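Local coordinates for protein D-ribose pyranase (Bacillus subtilis, PDB 1OGD) that probably interconverts the beta-pyranose and beta-furanose forms of D-ribose in the cytoplasm, working as a decamer built from two pentamers, at residues 64-69 and 124-129. Residues are numbered along the deposited sequence; the frame is centred on the assembly and turned at random.
Sequences VEKVIA and ILQAGV
Lys-66 to Ile-68 pair antiparallel with Ile-124 to Gln-126, their axes 159° apart, and a classic beta bulge sets Glu-65 and Lys-66 together against Gln-126. The two strands, 64-70 and 123-127, are neighbours inside the mixed sheet of the RbsD/FucU fold. At the bulge Gln-126 uses both backbone polar groups: its O accepts from Glu-65 N (2.9 Å) and its N donates to Lys-66 O (2.8 Å). Ile-68 and Ile-124 form a hydrogen-bonded pair further along, joined by two N-H to O bonds. Their side chains lie on one face with CB atoms 4.0 Å apart, under Leu-104 of helix 98-104. On the other face Leu-125 reaches Val-67 with CD2, alongside and pointing the same way, and Val-64 CG2 with CD1, 4.2 Å away; Phe-88 touches all three. Lys-66 extends on the isoleucine face to a salt bridge with Glu-94, its CB 4.1 Å from Gln-126 CB. Glu-65 turns CG between its backbone N and carbonyl carbon (chi1 61°), which sends the chain across the end of the second strand, over the Ala-127 to Gly-128 backbone, with CG 3.6 Å from Gly-128 CA. Its OE1 is hydrogen-bonded to NE2 of His-20, the inferred proton donor, so this bulge borders the probable active site. An alanine here would remove the carboxylate and would probably leave His-20 without this partner and freer to turn. Just before the carboxylate, Glu-65 CG rests 3.4 Å from Ala-127 O.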
ATOM      1  N   VAL A  64       6.769  32.222 -11.355  1.00 33.19           N
ATOM      2  CA  VAL A  64       5.357  32.274 -11.724  1.00 32.85           C
ATOM      3  C   VAL A  64       5.131  33.029 -13.033  1.00 34.54           C
ATOM      4  O   VAL A  64       5.588  34.164 -13.180  1.00 33.88           O
ATOM      5  CB  VAL A  64       4.538  32.969 -10.620  1.00 32.09           C
ATOM      6  CG1 VAL A  64       3.062  32.945 -10.973  1.00 31.92           C
ATOM      7  CG2 VAL A  64       4.800  32.291  -9.269  1.00 29.77           C
ATOM      8  N   GLU A  65       4.431  32.409 -13.982  1.00 33.86           N
ATOM      9  CA  GLU A  65       4.156  33.075 -15.253  1.00 36.14           C
ATOM     10  C   GLU A  65       2.722  33.577 -15.355  1.00 36.09           C
ATOM     11  O   GLU A  65       2.397  34.361 -16.244  1.00 37.10           O
ATOM     12  CB  GLU A  65       4.450  32.155 -16.443  1.00 36.62           C
ATOM     13  CG  GLU A  65       3.625  30.881 -16.497  1.00 40.82           C
ATOM     14  CD  GLU A  65       3.709  30.188 -17.850  1.00 41.75           C
ATOM     15  OE1 GLU A  65       4.724  30.378 -18.559  1.00 40.70           O
ATOM     16  OE2 GLU A  65       2.767  29.443 -18.201  1.00 41.57           O
ATOM     17  N   LYS A  66       1.861  33.136 -14.443  1.00 36.69           N
ATOM     18  CA  LYS A  66       0.465  33.560 -14.467  1.00 35.54           C
ATOM     19  C   LYS A  66      -0.207  33.288 -13.128  1.00 36.26           C
ATOM     20  O   LYS A  66       0.024  32.249 -12.506  1.00 35.71           O
ATOM     21  CB  LYS A  66      -0.283  32.828 -15.581  1.00 36.85           C
ATOM     22  CG  LYS A  66      -1.744  33.210 -15.722  1.00 38.82           C
ATOM     23  CD  LYS A  66      -2.393  32.395 -16.830  1.00 41.97           C
ATOM     24  CE  LYS A  66      -3.862  32.735 -16.994  1.00 44.11           C
ATOM     25  NZ  LYS A  66      -4.505  31.905 -18.053  1.00 43.76           N
ATOM     26  N   VAL A  67      -1.032  34.233 -12.690  1.00 34.69           N
ATOM     27  CA  VAL A  67      -1.748  34.110 -11.429  1.00 35.16           C
ATOM     28  C   VAL A  67      -3.239  34.095 -11.734  1.00 36.92           C
ATOM     29  O   VAL A  67      -3.699  34.780 -12.650  1.00 37.78           O
ATOM     30  CB  VAL A  67      -1.447  35.297 -10.491  1.00 36.25           C
ATOM     31  CG1 VAL A  67      -2.083  35.059  -9.131  1.00 35.13           C
ATOM     32  CG2 VAL A  67       0.062  35.488 -10.352  1.00 35.17           C
ATOM     33  N   ILE A  68      -3.991  33.307 -10.973  1.00 36.24           N
ATOM     34  CA  ILE A  68      -5.430  33.209 -11.174  1.00 35.55           C
ATOM     35  C   ILE A  68      -6.140  33.369  -9.840  1.00 35.45           C
ATOM     36  O   ILE A  68      -5.822  32.682  -8.870  1.00 35.13           O
ATOM     37  CB  ILE A  68      -5.812  31.847 -11.795  1.00 35.49           C
ATOM     38  CG1 ILE A  68      -5.040  31.643 -13.098  1.00 34.99           C
ATOM     39  CG2 ILE A  68      -7.308  31.790 -12.066  1.00 34.66           C
ATOM     40  CD1 ILE A  68      -5.220  30.276 -13.716  1.00 36.10           C
ATOM     41  N   ALA A  69      -7.090  34.296  -9.791  1.00 35.35           N
ATOM     42  CA  ALA A  69      -7.858  34.549  -8.578  1.00 35.30           C
ATOM     43  C   ALA A  69      -9.328  34.695  -8.956  1.00 35.17           C
ATOM     44  O   ALA A  69      -9.663  34.782 -10.134  1.00 35.43           O
ATOM     45  CB  ALA A  69      -7.359  35.817  -7.894  1.00 33.85           C
ATOM     46  N   ILE A 124      -4.191  30.796  -7.613  1.00 29.07           N
ATOM     47  CA  ILE A 124      -3.472  29.710  -8.251  1.00 30.13           C
ATOM     48  C   ILE A 124      -2.237  30.303  -8.917  1.00 31.22           C
ATOM     49  O   ILE A 124      -2.336  31.285  -9.662  1.00 30.83           O
ATOM     50  CB  ILE A 124      -4.333  29.030  -9.338  1.00 30.13           C
ATOM     51  CG1 ILE A 124      -5.448  28.214  -8.681  1.00 31.16           C
ATOM     52  CG2 ILE A 124      -3.461  28.151 -10.228  1.00 30.20           C
ATOM     53  CD1 ILE A 124      -6.444  27.632  -9.674  1.00 32.49           C
ATOM     54  N   LEU A 125      -1.075  29.726  -8.631  1.00 30.21           N
ATOM     55  CA  LEU A 125       0.162  30.192  -9.247  1.00 29.37           C
ATOM     56  C   LEU A 125       0.528  29.185 -10.326  1.00 29.45           C
ATOM     57  O   LEU A 125       0.655  27.990 -10.050  1.00 29.23           O
ATOM     58  CB  LEU A 125       1.292  30.275  -8.217  1.00 28.83           C
ATOM     59  CG  LEU A 125       1.066  31.156  -6.989  1.00 30.27           C
ATOM     60  CD1 LEU A 125       2.312  31.134  -6.117  1.00 29.05           C
ATOM     61  CD2 LEU A 125       0.737  32.576  -7.423  1.00 31.95           C
ATOM     62  N   GLN A 126       0.672  29.662 -11.556  1.00 29.21           N
ATOM     63  CA  GLN A 126       1.033  28.791 -12.663  1.00 29.55           C
ATOM     64  C   GLN A 126       2.530  28.911 -12.916  1.00 30.84           C
ATOM     65  O   GLN A 126       3.043  29.999 -13.194  1.00 30.50           O
ATOM     66  CB  GLN A 126       0.255  29.173 -13.921  1.00 31.25           C
ATOM     67  CG  GLN A 126       0.319  28.113 -15.007  1.00 33.75           C
ATOM     68  CD  GLN A 126      -0.535  28.458 -16.207  1.00 36.56           C
ATOM     69  OE1 GLN A 126      -0.057  29.051 -17.175  1.00 38.72           O
ATOM     70  NE2 GLN A 126      -1.814  28.099 -16.145  1.00 36.15           N
ATOM     71  N   ALA A 127       3.222  27.780 -12.817  1.00 30.11           N
ATOM     72  CA  ALA A 127       4.669  27.723 -12.991  1.00 30.07           C
ATOM     73  C   ALA A 127       5.181  28.165 -14.355  1.00 30.05           C
ATOM     74  O   ALA A 127       4.646  27.782 -15.394  1.00 28.44           O
ATOM     75  CB  ALA A 127       5.164  26.310 -12.696  1.00 29.00           C
ATOM     76  N   GLY A 128       6.236  28.971 -14.337  1.00 31.43           N
ATOM     77  CA  GLY A 128       6.833  29.421 -15.579  1.00 33.20           C
ATOM     78  C   GLY A 128       8.017  28.527 -15.883  1.00 34.29           C
ATOM     79  O   GLY A 128       8.079  27.396 -15.400  1.00 34.99           O
ATOM     80  N   VAL A 129       8.961  29.019 -16.678  1.00 35.77           N
ATOM     81  CA  VAL A 129      10.143  28.235 -17.014  1.00 37.74           C
ATOM     82  C   VAL A 129      11.395  29.100 -16.832  1.00 39.50           C
ATOM     83  O   VAL A 129      11.347  30.321 -17.016  1.00 38.86           O
ATOM     84  CB  VAL A 129      10.038  27.688 -18.462  1.00 38.73           C
ATOM     85  CG1 VAL A 129      10.029  28.833 -19.454  1.00 39.38           C
ATOM     86  CG2 VAL A 129      11.170  26.710 -18.741  1.00 39.42           C
TER